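Local coordinates for protein CPI (Ascaris lumbricoides, PDB 4IT7) that probably inhibits cysteine proteases of the endopeptidase type, as a roundworm member of the cystatin family, at residues L27-A32 against E103-K108; A93-E96 against N101-E104. All blocks are in the same frame, centred on the assembly; numbering follows the deposited sequence.

Contact 1: L27-A32 against E103-K108; sequences LQRINA and EEITIK
This is a helix-on-sheet packing contact, in which R29 and I30 of helix 17-33 meet I105 and I107 of strand 102-112. It is small and apolar in character, with 210 Å² buried and no hydrogen bond across it. The two segment axes come within 8.9 Å and run at 59° to each other, so the helix passes steeply over the strand. The side chains of I105 and I107 set out from the strand toward the helix.

I107 makes the tight end. Its CD1 rests 3.6 Å from I30 CG1, the two side chains crossing at about a right angle. The same methyl also lies 4.1 Å from R29 CB, on the neighbouring helix residue. In I30, CG1 sits beside the backbone N and opposite the carbonyl carbon (chi1 -64°), which presents this branch to I107.

This is the cystatin fold, a long helix lying across an antiparallel sheet. Strand 102-112 is an outermost strand of that sheet within the chain. The sheet goes on beneath the helix: I105 and I107 also pack on V92 of strand 88-97, and L27 touches I42 of strand 38-51.

R29 closes the other end with its flat group. The chain bends about CB–CG and again about CG–CD, where chi3 of 11° is almost eclipsed. This turns one guanidinium face onto I105, whose CD1 stands 3.9 Å above the plane, over its centre. I105 CG2 also lies 4.1 Å from R29 CG. R29 NH1 makes a weak hydrogen bond to K25 O, one turn earlier. E103 OE1 forms a salt bridge with K25 and lies 5.3 Å from R29 NH2, too far for a bond but probably a favourable charge pairing.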
loop_
_atom_site.group_PDB
_atom_site.type_symbol
_atom_site.label_atom_id
_atom_site.label_comp_id
_atom_site.label_asym_id
_atom_site.label_seq_id
_atom_site.Cartn_x
_atom_site.Cartn_y
_atom_site.Cartn_z
ATOM N N LEU A 27 3.061 0.576 -0.753
ATOM C CA LEU A 27 3.626 1.795 -0.180
ATOM C C LEU A 27 4.733 2.399 -1.055
ATOM O O LEU A 27 4.691 3.585 -1.336
ATOM C CB LEU A 27 4.155 1.575 1.252
ATOM C CG LEU A 27 4.563 2.934 1.887
ATOM C CD1 LEU A 27 3.364 3.836 2.260
ATOM C CD2 LEU A 27 5.493 2.717 3.064
ATOM N N GLN A 28 5.718 1.575 -1.460
ATOM C CA GLN A 28 6.754 2.044 -2.355
ATOM C C GLN A 28 6.152 2.654 -3.607
ATOM O O GLN A 28 6.588 3.686 -4.091
ATOM C CB GLN A 28 7.614 0.893 -2.737
ATOM C CG GLN A 28 8.598 0.456 -1.685
ATOM C CD GLN A 28 9.551 -0.553 -2.294
ATOM O OE1 GLN A 28 9.128 -1.446 -3.019
ATOM N NE2 GLN A 28 10.849 -0.381 -2.052
ATOM N N ARG A 29 5.104 2.043 -4.114
ATOM C CA ARG A 29 4.412 2.606 -5.249
ATOM C C ARG A 29 3.727 3.947 -4.921
ATOM O O ARG A 29 3.777 4.883 -5.687
ATOM C CB ARG A 29 3.385 1.576 -5.733
ATOM C CG ARG A 29 3.479 1.158 -7.181
ATOM C CD ARG A 29 4.633 0.205 -7.517
ATOM N NE ARG A 29 5.343 -0.388 -6.373
ATOM C CZ ARG A 29 6.027 -1.542 -6.416
ATOM N NH1 ARG A 29 6.672 -1.994 -5.331
ATOM N NH2 ARG A 29 6.076 -2.251 -7.549
ATOM N N ILE A 30 3.046 4.051 -3.787
ATOM C CA ILE A 30 2.423 5.321 -3.408
ATOM C C ILE A 30 3.508 6.393 -3.328
ATOM O O ILE A 30 3.379 7.422 -3.930
ATOM C CB ILE A 30 1.693 5.199 -2.034
ATOM C CG1 ILE A 30 0.524 4.204 -2.141
ATOM C CG2 ILE A 30 1.269 6.578 -1.507
ATOM C CD1 ILE A 30 -0.016 3.708 -0.801
ATOM N N ASN A 31 4.608 6.095 -2.682
ATOM C CA ASN A 31 5.652 7.080 -2.502
ATOM C C ASN A 31 6.316 7.508 -3.819
ATOM O O ASN A 31 6.580 8.713 -4.011
ATOM C CB ASN A 31 6.701 6.567 -1.468
ATOM C CG ASN A 31 6.274 6.862 -0.008
ATOM O OD1 ASN A 31 5.537 7.826 0.267
ATOM N ND2 ASN A 31 6.718 6.034 0.911
ATOM N N ALA A 32 6.558 6.530 -4.719
ATOM C CA ALA A 32 7.173 6.757 -6.070
ATOM C C ALA A 32 6.344 7.671 -6.966
ATOM O O ALA A 32 6.881 8.552 -7.666
ATOM C CB ALA A 32 7.475 5.433 -6.764
ATOM N N GLU A 103 2.829 -8.962 -12.221
ATOM C CA GLU A 103 2.286 -8.411 -10.982
ATOM C C GLU A 103 2.126 -6.942 -11.182
ATOM O O GLU A 103 3.115 -6.236 -11.303
ATOM C CB GLU A 103 3.165 -8.718 -9.786
ATOM C CG GLU A 103 2.804 -7.944 -8.537
ATOM C CD GLU A 103 3.760 -8.224 -7.391
ATOM O OE1 GLU A 103 4.497 -7.318 -6.970
ATOM O OE2 GLU A 103 3.810 -9.372 -6.919
ATOM N N GLU A 104 0.879 -6.497 -11.237
ATOM C CA GLU A 104 0.542 -5.115 -11.440
ATOM C C GLU A 104 -0.124 -4.494 -10.178
ATOM O O GLU A 104 -1.204 -4.939 -9.730
ATOM C CB GLU A 104 -0.382 -5.003 -12.639
ATOM C CG GLU A 104 -1.156 -3.692 -12.740
ATOM C CD GLU A 104 -2.088 -3.624 -13.952
ATOM O OE1 GLU A 104 -1.572 -3.467 -15.079
ATOM O OE2 GLU A 104 -3.337 -3.717 -13.801
ATOM N N ILE A 105 0.535 -3.476 -9.609
ATOM C CA ILE A 105 -0.005 -2.734 -8.441
ATOM C C ILE A 105 -0.633 -1.397 -8.886
ATOM O O ILE A 105 0.062 -0.544 -9.412
ATOM C CB ILE A 105 1.092 -2.514 -7.381
ATOM C CG1 ILE A 105 1.502 -3.846 -6.804
ATOM C CG2 ILE A 105 0.588 -1.629 -6.240
ATOM C CD1 ILE A 105 2.805 -3.799 -6.047
ATOM N N THR A 106 -1.937 -1.248 -8.679
ATOM C CA THR A 106 -2.693 -0.046 -9.026
ATOM C C THR A 106 -3.092 0.709 -7.761
ATOM O O THR A 106 -3.807 0.163 -6.920
ATOM C CB THR A 106 -3.978 -0.439 -9.754
ATOM O OG1 THR A 106 -3.627 -1.112 -10.969
ATOM C CG2 THR A 106 -4.822 0.753 -10.062
ATOM N N ILE A 107 -2.633 1.949 -7.600
ATOM C CA ILE A 107 -3.174 2.806 -6.521
ATOM C C ILE A 107 -4.451 3.386 -7.022
ATOM O O ILE A 107 -4.417 4.171 -7.948
ATOM C CB ILE A 107 -2.281 3.990 -6.132
ATOM C CG1 ILE A 107 -0.801 3.588 -6.024
ATOM C CG2 ILE A 107 -2.839 4.662 -4.858
ATOM C CD1 ILE A 107 -0.516 2.457 -5.057
ATOM N N LYS A 108 -5.558 3.035 -6.384
ATOM C CA LYS A 108 -6.885 3.298 -6.892
ATOM C C LYS A 108 -7.389 4.695 -6.509
ATOM O O LYS A 108 -8.060 5.392 -7.295
ATOM C CB LYS A 108 -7.811 2.205 -6.356
ATOM C CG LYS A 108 -8.793 1.633 -7.368
ATOM C CD LYS A 108 -8.111 0.713 -8.362
ATOM C CE LYS A 108 -9.002 0.489 -9.582
ATOM N NZ LYS A 108 -9.090 1.661 -10.522
#

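Contact 2: A93-E96 against N101-E104; sequences AIWE and NFEE
W95 and E104 form an antiparallel hydrogen-bonded pair, and E96 and E103 the next, non-hydrogen-bonded one. The segment axes are 4.7 Å apart and 172° from parallel. The two are arms of the beta hairpin of strands 88-97 and 102-112. In cystatins the turn of this hairpin is a loop that typically enters the protease cleft, and it probably does so here. N101 and F102 both face K97, a G1 beta bulge beside the turn.

Two nearly straight bonds join the backbones: W95 N to E104 O at 2.8 Å, and E104 N to W95 O at 2.8 Å. CA-H...O contacts from I94, E103 and E96 fill in between. A water bridges A93 O and E104 O and is placed as donor to both, though other acceptors nearby compete for its protons.

The W95 indole is met by two side chains. With CG anti to the backbone N (chi1 -169°), it is carried to where it meets F102 in a T-shaped stack. The edge of F102 faces the six-membered ring of W95, with centroids 5.4 Å apart and planes at 78°. F102 CE2 comes to 3.9 Å from W95 CE3. E104 comes from another side: its OE2 lies at the indole edge, in plane, 3.7 Å from W95 CE3. The indole NE1 is hydrogen-bonded to A54 O, and K97 makes cation-pi contacts with both rings.

E96 and E103 are turned to the other face of the sheet. E96 OE1 and E103 OE2 are 4.4 Å apart, but each carboxylate has a lysine partner, K18 for E96 and K25 for E103. The CD1 methyl of I94 touches E103 CG at 3.5 Å, the two chains crossing at a slant.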
loop_
_atom_site.group_PDB
_atom_site.type_symbol
_atom_site.label_atom_id
_atom_site.label_comp_id
_atom_site.label_asym_id
_atom_site.label_seq_id
_atom_site.Cartn_x
_atom_site.Cartn_y
_atom_site.Cartn_z
ATOM N N ALA A 93 -5.096 -1.915 -5.444
ATOM C CA ALA A 93 -5.408 -3.197 -6.056
ATOM C C ALA A 93 -4.124 -3.796 -6.622
ATOM O O ALA A 93 -3.334 -3.143 -7.339
ATOM C CB ALA A 93 -6.485 -3.050 -7.122
ATOM N N ILE A 94 -3.859 -5.028 -6.211
ATOM C CA ILE A 94 -2.761 -5.739 -6.759
ATOM C C ILE A 94 -3.213 -6.997 -7.503
ATOM O O ILE A 94 -3.982 -7.822 -6.976
ATOM C CB ILE A 94 -1.609 -5.967 -5.782
ATOM C CG1 ILE A 94 -1.171 -7.386 -5.905
ATOM C CG2 ILE A 94 -1.909 -5.481 -4.355
ATOM C CD1 ILE A 94 0.329 -7.468 -6.051
ATOM N N TRP A 95 -2.753 -7.091 -8.754
ATOM C CA TRP A 95 -3.207 -8.090 -9.699
ATOM C C TRP A 95 -2.067 -8.964 -10.118
ATOM O O TRP A 95 -1.063 -8.474 -10.662
ATOM C CB TRP A 95 -3.843 -7.409 -10.903
ATOM C CG TRP A 95 -4.562 -8.371 -11.791
ATOM C CD1 TRP A 95 -5.038 -9.636 -11.456
ATOM C CD2 TRP A 95 -4.938 -8.175 -13.188
ATOM N NE1 TRP A 95 -5.665 -10.210 -12.518
ATOM C CE2 TRP A 95 -5.624 -9.392 -13.599
ATOM C CE3 TRP A 95 -4.769 -7.140 -14.123
ATOM C CZ2 TRP A 95 -6.125 -9.554 -14.896
ATOM C CZ3 TRP A 95 -5.285 -7.315 -15.419
ATOM C CH2 TRP A 95 -5.949 -8.488 -15.793
ATOM N N GLU A 96 -2.196 -10.258 -9.829
ATOM C CA GLU A 96 -1.154 -11.227 -10.158
ATOM C C GLU A 96 -1.561 -12.319 -11.132
ATOM O O GLU A 96 -2.589 -12.986 -10.966
ATOM C CB GLU A 96 -0.563 -11.870 -8.926
ATOM C CG GLU A 96 -0.434 -10.973 -7.748
ATOM C CD GLU A 96 -0.339 -11.781 -6.483
ATOM O OE1 GLU A 96 0.672 -12.450 -6.318
ATOM O OE2 GLU A 96 -1.278 -11.765 -5.664
ATOM N N ASN A 101 4.078 -14.128 -15.604
ATOM C CA ASN A 101 5.018 -13.581 -14.660
ATOM C C ASN A 101 4.670 -12.121 -14.293
ATOM O O ASN A 101 5.555 -11.282 -14.190
ATOM C CB ASN A 101 6.405 -13.662 -15.271
ATOM C CG ASN A 101 7.470 -13.672 -14.228
ATOM O OD1 ASN A 101 8.151 -12.665 -14.032
ATOM N ND2 ASN A 101 7.603 -14.798 -13.519
ATOM N N PHE A 102 3.373 -11.846 -14.141
ATOM C CA PHE A 102 2.825 -10.506 -14.130
ATOM C C PHE A 102 2.335 -10.097 -12.709
ATOM O O PHE A 102 1.562 -10.828 -12.024
ATOM C CB PHE A 102 1.734 -10.503 -15.207
ATOM C CG PHE A 102 0.796 -9.313 -15.202
ATOM C CD1 PHE A 102 0.800 -8.417 -16.273
ATOM C CD2 PHE A 102 -0.153 -9.125 -14.166
ATOM C CE1 PHE A 102 -0.088 -7.332 -16.324
ATOM C CE2 PHE A 102 -1.013 -8.049 -14.205
ATOM C CZ PHE A 102 -1.000 -7.157 -15.297
ATOM N N GLU A 103 2.829 -8.962 -12.221
ATOM C CA GLU A 103 2.286 -8.411 -10.982
ATOM C C GLU A 103 2.126 -6.942 -11.182
ATOM O O GLU A 103 3.115 -6.236 -11.303
ATOM C CB GLU A 103 3.165 -8.718 -9.786
ATOM C CG GLU A 103 2.804 -7.944 -8.537
ATOM C CD GLU A 103 3.760 -8.224 -7.391
ATOM O OE1 GLU A 103 4.497 -7.318 -6.970
ATOM O OE2 GLU A 103 3.810 -9.372 -6.919
ATOM N N GLU A 104 0.879 -6.497 -11.237
ATOM C CA GLU A 104 0.542 -5.115 -11.440
ATOM C C GLU A 104 -0.124 -4.494 -10.178
ATOM O O GLU A 104 -1.204 -4.939 -9.730
ATOM C CB GLU A 104 -0.382 -5.003 -12.639
ATOM C CG GLU A 104 -1.156 -3.692 -12.740
ATOM C CD GLU A 104 -2.088 -3.624 -13.952
ATOM O OE1 GLU A 104 -1.572 -3.467 -15.079
ATOM O OE2 GLU A 104 -3.337 -3.717 -13.801
HETATM O O HOH W 1 -3.402 -3.804 -10.369
#

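Overall arrangement
Contacts 1 and 2 share E103 and E104 at the start of strand 102-112, and their centres are about 11 Å apart. Contact 2 zips this strand to strand 88-97 near the turn of the hairpin; contact 1 seats the same strand on the helix. The pairing runs on from one to the other: T106 N lies 2.7 Å from A93 O, a probable hydrogen bond. I105 CG1 and I94 CD1 pack at 3.9 Å, joining the apolar side chains of both. Further along, the disulfide C90–C110 also links these two strands. Contact 2 lies nearer the surface and closer to the turn likely to meet a protease.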